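Local coordinates for protein unsaturated glucuronyl hydrolase (Streptococcus agalactiae, PDB 2ZZR) that hydrolyses unsaturated hyaluronan, chondroitin and heparin disaccharides, releasing the unsaturated uronic acid as a family 88 glycoside hydrolase, at residues K90-I104 and L118-D132. Sequence-based numbering, arbitrary orientation.
Sequences KNIAHKNVLSFLNRI and LYTPSCTAEYRINGD
F100 of helix 90-104 packs as a knob into the hole formed by L118, Y119, S122 and C123 on helix 118-130. Its ring edge points at the face of Y119 in a T-shaped pair, with centroids 5.3 Å apart and planes at 70°. One face of F100 lies against the carbonyl O of L118 and OG of S122, both offset toward the rim, and these two atoms are themselves hydrogen-bonded (2.7 Å). Y119 runs beside the F100 side chain, its CE1 against F100 CB, and gives its hydroxyl OH to the backbone O of F100 (2.7 Å), an oxygen that also accepts the helical bond from I104 N on the opposite face of the carbonyl plane. That buried phenol thus ties one helix to the main chain of the other, while CB atoms of R103 and I104 close around its oxygen. C123 SG rests on F100 CB at 3.6 Å and on CG1 of V97, whose CG2 meets the backbone O of S122. Farther along, the imidazole of H94 swings toward helix 118-130 with CG anti to the backbone N (chi1 -179°). ND1 gives a nearly straight, in-plane bond to the syn lone pair of E126 OE2 (2.6 Å), carried there by an extended glutamate chain. D132 approaches H94 CE1 with OD1 at 3.3 Å; two carboxylates so close would probably favour a protonated ring. D132 OD2 meanwhile caps the next helix at A135 N. L118 CD1 lies over the guanidinium of R103, which is anchored by N65, E67, I108 and A109. The axes of the two helical segments approach to 9.1 Å, their N-to-C directions 120° apart, joining consecutive helices of the alpha barrel; helix 70-84 flanks F100 and R103, and helix 133-147 packs against Y119 and C123.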
loop_
_atom_site.group_PDB
_atom_site.type_symbol
_atom_site.label_atom_id
_atom_site.label_comp_id
_atom_site.label_asym_id
_atom_site.label_seq_id
_atom_site.Cartn_x
_atom_site.Cartn_y
_atom_site.Cartn_z
ATOM N N LYS A 90 -7.625 -19.779 8.358
ATOM C CA LYS A 90 -7.272 -20.370 7.076
ATOM C C LYS A 90 -8.522 -20.796 6.308
ATOM O O LYS A 90 -8.618 -20.581 5.097
ATOM C CB LYS A 90 -6.335 -21.565 7.273
ATOM C CG LYS A 90 -6.042 -22.336 6.006
ATOM C CD LYS A 90 -5.182 -23.550 6.285
ATOM C CE LYS A 90 -4.933 -24.342 5.014
ATOM N NZ LYS A 90 -3.855 -25.351 5.212
ATOM N N ASN A 91 -9.475 -21.399 7.016
ATOM C CA ASN A 91 -10.724 -21.821 6.397
ATOM C C ASN A 91 -11.447 -20.684 5.687
ATOM O O ASN A 91 -11.831 -20.826 4.523
ATOM C CB ASN A 91 -11.646 -22.484 7.422
ATOM C CG ASN A 91 -11.215 -23.895 7.761
ATOM O OD1 ASN A 91 -10.408 -24.504 7.052
ATOM N ND2 ASN A 91 -11.763 -24.430 8.849
ATOM N N ILE A 92 -11.619 -19.559 6.374
ATOM C CA ILE A 92 -12.331 -18.425 5.775
ATOM C C ILE A 92 -11.483 -17.733 4.702
ATOM O O ILE A 92 -11.993 -17.395 3.634
ATOM C CB ILE A 92 -12.910 -17.429 6.829
ATOM C CG1 ILE A 92 -13.740 -16.324 6.153
ATOM C CG2 ILE A 92 -11.819 -16.844 7.728
ATOM C CD1 ILE A 92 -14.917 -16.842 5.297
ATOM N N ALA A 93 -10.189 -17.564 4.977
ATOM C CA ALA A 93 -9.285 -16.920 4.022
ATOM C C ALA A 93 -9.172 -17.716 2.721
ATOM O O ALA A 93 -9.147 -17.139 1.628
ATOM C CB ALA A 93 -7.912 -16.687 4.654
ATOM N N HIS A 94 -9.131 -19.043 2.823
ATOM C CA HIS A 94 -9.054 -19.867 1.624
ATOM C C HIS A 94 -10.353 -19.856 0.817
ATOM O O HIS A 94 -10.324 -19.995 -0.410
ATOM C CB HIS A 94 -8.630 -21.305 1.920
ATOM C CG HIS A 94 -8.532 -22.147 0.690
ATOM N ND1 HIS A 94 -7.551 -21.963 -0.262
ATOM C CD2 HIS A 94 -9.319 -23.149 0.229
ATOM C CE1 HIS A 94 -7.725 -22.828 -1.244
ATOM N NE2 HIS A 94 -8.794 -23.556 -0.972
ATOM N N LYS A 95 -11.483 -19.706 1.505
ATOM C CA LYS A 95 -12.757 -19.499 0.824
ATOM C C LYS A 95 -12.740 -18.186 0.036
ATOM O O LYS A 95 -13.226 -18.138 -1.101
ATOM C CB LYS A 95 -13.921 -19.550 1.810
ATOM C CG LYS A 95 -14.312 -20.983 2.174
ATOM C CD LYS A 95 -15.405 -21.013 3.215
ATOM C CE LYS A 95 -15.590 -22.425 3.755
ATOM N NZ LYS A 95 -16.413 -22.417 4.994
ATOM N N ASN A 96 -12.160 -17.138 0.631
ATOM C CA ASN A 96 -11.919 -15.880 -0.095
ATOM C C ASN A 96 -11.088 -16.135 -1.349
ATOM O O ASN A 96 -11.428 -15.671 -2.435
ATOM C CB ASN A 96 -11.209 -14.843 0.787
ATOM C CG ASN A 96 -12.109 -14.223 1.835
ATOM O OD1 ASN A 96 -13.297 -14.566 1.969
ATOM N ND2 ASN A 96 -11.541 -13.307 2.608
ATOM N N VAL A 97 -9.998 -16.885 -1.198
ATOM C CA VAL A 97 -9.152 -17.275 -2.330
ATOM C C VAL A 97 -9.958 -17.919 -3.468
ATOM O O VAL A 97 -9.756 -17.598 -4.641
ATOM C CB VAL A 97 -7.982 -18.198 -1.876
ATOM C CG1 VAL A 97 -7.257 -18.797 -3.070
ATOM C CG2 VAL A 97 -7.017 -17.417 -0.987
ATOM N N LEU A 98 -10.874 -18.823 -3.120
ATOM C CA LEU A 98 -11.693 -19.483 -4.137
ATOM C C LEU A 98 -12.611 -18.485 -4.850
ATOM O O LEU A 98 -12.819 -18.584 -6.063
ATOM C CB LEU A 98 -12.483 -20.652 -3.538
ATOM C CG LEU A 98 -11.634 -21.852 -3.077
ATOM C CD1 LEU A 98 -12.512 -22.948 -2.463
ATOM C CD2 LEU A 98 -10.801 -22.413 -4.216
ATOM N N SER A 99 -13.121 -17.517 -4.089
ATOM C CA SER A 99 -13.900 -16.404 -4.631
ATOM C C SER A 99 -13.069 -15.560 -5.599
ATOM O O SER A 99 -13.554 -15.167 -6.660
ATOM C CB SER A 99 -14.450 -15.530 -3.499
ATOM O OG SER A 99 -15.101 -14.373 -4.003
ATOM N N PHE A 100 -11.821 -15.271 -5.230
ATOM C CA PHE A 100 -10.913 -14.553 -6.133
ATOM C C PHE A 100 -10.617 -15.342 -7.408
ATOM O O PHE A 100 -10.532 -14.770 -8.492
ATOM C CB PHE A 100 -9.622 -14.142 -5.408
ATOM C CG PHE A 100 -9.801 -12.970 -4.487
ATOM C CD1 PHE A 100 -9.821 -13.145 -3.108
ATOM C CD2 PHE A 100 -9.966 -11.686 -4.999
ATOM C CE1 PHE A 100 -9.997 -12.067 -2.248
ATOM C CE2 PHE A 100 -10.146 -10.599 -4.152
ATOM C CZ PHE A 100 -10.163 -10.785 -2.773
ATOM N N LEU A 101 -10.470 -16.657 -7.279
ATOM C CA LEU A 101 -10.308 -17.519 -8.442
ATOM C C LEU A 101 -11.539 -17.441 -9.347
ATOM O O LEU A 101 -11.412 -17.346 -10.570
ATOM C CB LEU A 101 -10.031 -18.967 -8.015
ATOM C CG LEU A 101 -9.709 -19.998 -9.109
ATOM C CD1 LEU A 101 -8.732 -19.489 -10.173
ATOM C CD2 LEU A 101 -9.182 -21.278 -8.473
ATOM N N ASN A 102 -12.726 -17.471 -8.745
ATOM C CA ASN A 102 -13.966 -17.292 -9.506
ATOM C C ASN A 102 -14.003 -15.942 -10.230
ATOM O O ASN A 102 -14.400 -15.856 -11.399
ATOM C CB ASN A 102 -15.188 -17.421 -8.600
ATOM C CG ASN A 102 -16.493 -17.186 -9.349
ATOM O OD1 ASN A 102 -17.053 -16.089 -9.320
ATOM N ND2 ASN A 102 -16.962 -18.210 -10.049
ATOM N N ARG A 103 -13.580 -14.898 -9.521
ATOM C CA ARG A 103 -13.592 -13.535 -10.048
ATOM C C ARG A 103 -12.717 -13.371 -11.298
ATOM O O ARG A 103 -13.125 -12.714 -12.264
ATOM C CB ARG A 103 -13.190 -12.537 -8.955
ATOM C CG ARG A 103 -13.360 -11.083 -9.369
ATOM C CD ARG A 103 -13.102 -10.138 -8.220
ATOM N NE ARG A 103 -13.155 -8.744 -8.664
ATOM C CZ ARG A 103 -12.953 -7.691 -7.880
ATOM N NH1 ARG A 103 -12.695 -7.846 -6.581
ATOM N NH2 ARG A 103 -13.016 -6.470 -8.396
ATOM N N ILE A 104 -11.523 -13.964 -11.287
ATOM C CA ILE A 104 -10.644 -13.876 -12.458
ATOM C C ILE A 104 -11.092 -14.811 -13.595
ATOM O O ILE A 104 -11.060 -14.428 -14.766
ATOM C CB ILE A 104 -9.118 -14.010 -12.100
ATOM C CG1 ILE A 104 -8.235 -13.822 -13.339
ATOM C CG2 ILE A 104 -8.801 -15.336 -11.406
ATOM C CD1 ILE A 104 -8.258 -12.424 -13.924
ATOM N N LEU A 118 -5.707 -6.660 -5.127
ATOM C CA LEU A 118 -6.729 -7.687 -4.981
ATOM C C LEU A 118 -6.150 -9.074 -4.736
ATOM O O LEU A 118 -6.590 -9.778 -3.822
ATOM C CB LEU A 118 -7.648 -7.707 -6.208
ATOM C CG LEU A 118 -8.694 -6.588 -6.245
ATOM C CD1 LEU A 118 -9.366 -6.526 -7.602
ATOM C CD2 LEU A 118 -9.735 -6.742 -5.129
ATOM N N TYR A 119 -5.162 -9.454 -5.543
ATOM C CA TYR A 119 -4.689 -10.842 -5.577
ATOM C C TYR A 119 -3.459 -11.135 -4.734
ATOM O O TYR A 119 -3.261 -12.270 -4.310
ATOM C CB TYR A 119 -4.525 -11.324 -7.022
ATOM C CG TYR A 119 -5.883 -11.594 -7.636
ATOM C CD1 TYR A 119 -6.417 -12.883 -7.653
ATOM C CD2 TYR A 119 -6.664 -10.549 -8.137
ATOM C CE1 TYR A 119 -7.678 -13.127 -8.180
ATOM C CE2 TYR A 119 -7.931 -10.785 -8.662
ATOM C CZ TYR A 119 -8.432 -12.073 -8.680
ATOM O OH TYR A 119 -9.690 -12.316 -9.187
ATOM N N THR A 120 -2.635 -10.119 -4.488
ATOM C CA THR A 120 -1.410 -10.328 -3.700
ATOM C C THR A 120 -1.660 -10.689 -2.215
ATOM O O THR A 120 -1.129 -11.705 -1.743
ATOM C CB THR A 120 -0.422 -9.145 -3.837
ATOM O OG1 THR A 120 -0.060 -8.995 -5.219
ATOM C CG2 THR A 120 0.836 -9.400 -2.990
ATOM N N PRO A 121 -2.450 -9.875 -1.478
ATOM C CA PRO A 121 -2.690 -10.170 -0.060
ATOM C C PRO A 121 -3.678 -11.315 0.174
ATOM O O PRO A 121 -3.853 -11.739 1.312
ATOM C CB PRO A 121 -3.271 -8.861 0.489
ATOM C CG PRO A 121 -3.087 -7.838 -0.608
ATOM C CD PRO A 121 -3.113 -8.618 -1.871
ATOM N N SER A 122 -4.305 -11.800 -0.895
ATOM C CA SER A 122 -5.288 -12.876 -0.789
ATOM C C SER A 122 -4.715 -14.196 -1.306
ATOM O O SER A 122 -4.501 -15.144 -0.535
ATOM C CB SER A 122 -6.557 -12.497 -1.556
ATOM O OG SER A 122 -6.268 -12.313 -2.934
ATOM N N CYS A 123 -4.449 -14.244 -2.605
ATOM C CA CYS A 123 -4.026 -15.469 -3.271
ATOM C C CYS A 123 -2.526 -15.693 -3.165
ATOM O O CYS A 123 -2.087 -16.764 -2.759
ATOM C CB CYS A 123 -4.474 -15.457 -4.727
ATOM S SG CYS A 123 -6.274 -15.349 -4.871
ATOM N N THR A 124 -1.729 -14.685 -3.509
ATOM C CA THR A 124 -0.278 -14.869 -3.406
ATOM C C THR A 124 0.105 -15.125 -1.946
ATOM O O THR A 124 0.980 -15.947 -1.665
ATOM C CB THR A 124 0.512 -13.691 -4.001
ATOM O OG1 THR A 124 -0.055 -13.351 -5.269
ATOM C CG2 THR A 124 1.968 -14.081 -4.213
ATOM N N ALA A 125 -0.579 -14.442 -1.031
ATOM C CA ALA A 125 -0.411 -14.663 0.407
ATOM C C ALA A 125 -0.539 -16.138 0.769
ATOM O O ALA A 125 0.352 -16.695 1.424
ATOM C CB ALA A 125 -1.404 -13.849 1.195
ATOM N N GLU A 126 -1.635 -16.776 0.349
ATOM C CA GLU A 126 -1.795 -18.195 0.670
ATOM C C GLU A 126 -0.687 -19.035 0.058
ATOM O O GLU A 126 -0.167 -19.942 0.713
ATOM C CB GLU A 126 -3.160 -18.766 0.289
ATOM C CG GLU A 126 -3.275 -20.204 0.830
ATOM C CD GLU A 126 -4.643 -20.827 0.722
ATOM O OE1 GLU A 126 -4.916 -21.744 1.530
ATOM O OE2 GLU A 126 -5.431 -20.427 -0.160
ATOM N N TYR A 127 -0.319 -18.733 -1.188
ATOM C CA TYR A 127 0.765 -19.456 -1.839
ATOM C C TYR A 127 2.068 -19.401 -1.034
ATOM O O TYR A 127 2.744 -20.421 -0.891
ATOM C CB TYR A 127 0.995 -18.990 -3.278
ATOM C CG TYR A 127 2.034 -19.835 -3.985
ATOM C CD1 TYR A 127 3.311 -19.334 -4.242
ATOM C CD2 TYR A 127 1.750 -21.152 -4.359
ATOM C CE1 TYR A 127 4.274 -20.115 -4.882
ATOM C CE2 TYR A 127 2.710 -21.944 -4.996
ATOM C CZ TYR A 127 3.965 -21.419 -5.249
ATOM O OH TYR A 127 4.919 -22.189 -5.870
ATOM N N ARG A 128 2.413 -18.220 -0.515
ATOM C CA ARG A 128 3.579 -18.064 0.367
ATOM C C ARG A 128 3.476 -18.974 1.583
ATOM O O ARG A 128 4.463 -19.595 1.997
ATOM C CB ARG A 128 3.700 -16.630 0.887
ATOM C CG ARG A 128 3.824 -15.567 -0.169
ATOM C CD ARG A 128 5.158 -15.611 -0.856
ATOM N NE ARG A 128 5.400 -14.354 -1.557
ATOM C CZ ARG A 128 6.116 -14.233 -2.667
ATOM N NH1 ARG A 128 6.277 -13.034 -3.206
ATOM N NH2 ARG A 128 6.682 -15.293 -3.231
ATOM N N ILE A 129 2.277 -19.026 2.152
ATOM C CA ILE A 129 2.048 -19.663 3.442
ATOM C C ILE A 129 2.029 -21.192 3.338
ATOM O O ILE A 129 2.684 -21.880 4.133
ATOM C CB ILE A 129 0.768 -19.108 4.120
ATOM C CG1 ILE A 129 0.984 -17.642 4.520
ATOM C CG2 ILE A 129 0.385 -19.946 5.349
ATOM C CD1 ILE A 129 -0.289 -16.871 4.862
ATOM N N ASN A 130 1.301 -21.718 2.356
ATOM C CA ASN A 130 1.157 -23.173 2.227
ATOM C C ASN A 130 1.255 -23.748 0.806
ATOM O O ASN A 130 1.033 -24.943 0.600
ATOM C CB ASN A 130 -0.125 -23.648 2.941
ATOM C CG ASN A 130 -1.401 -23.033 2.362
ATOM O OD1 ASN A 130 -2.317 -22.670 3.100
ATOM N ND2 ASN A 130 -1.465 -22.927 1.049
ATOM N N GLY A 131 1.581 -22.907 -0.172
ATOM C CA GLY A 131 1.762 -23.364 -1.550
ATOM C C GLY A 131 0.505 -23.805 -2.287
ATOM O O GLY A 131 0.597 -24.512 -3.293
ATOM N N ASP A 132 -0.664 -23.375 -1.807
ATOM C CA ASP A 132 -1.946 -23.762 -2.421
ATOM C C ASP A 132 -1.963 -23.510 -3.931
ATOM O O ASP A 132 -1.715 -22.392 -4.389
ATOM C CB ASP A 132 -3.124 -23.067 -1.730
ATOM C CG ASP A 132 -4.467 -23.553 -2.242
ATOM O OD1 ASP A 132 -4.989 -24.544 -1.678
ATOM O OD2 ASP A 132 -4.983 -22.970 -3.225
#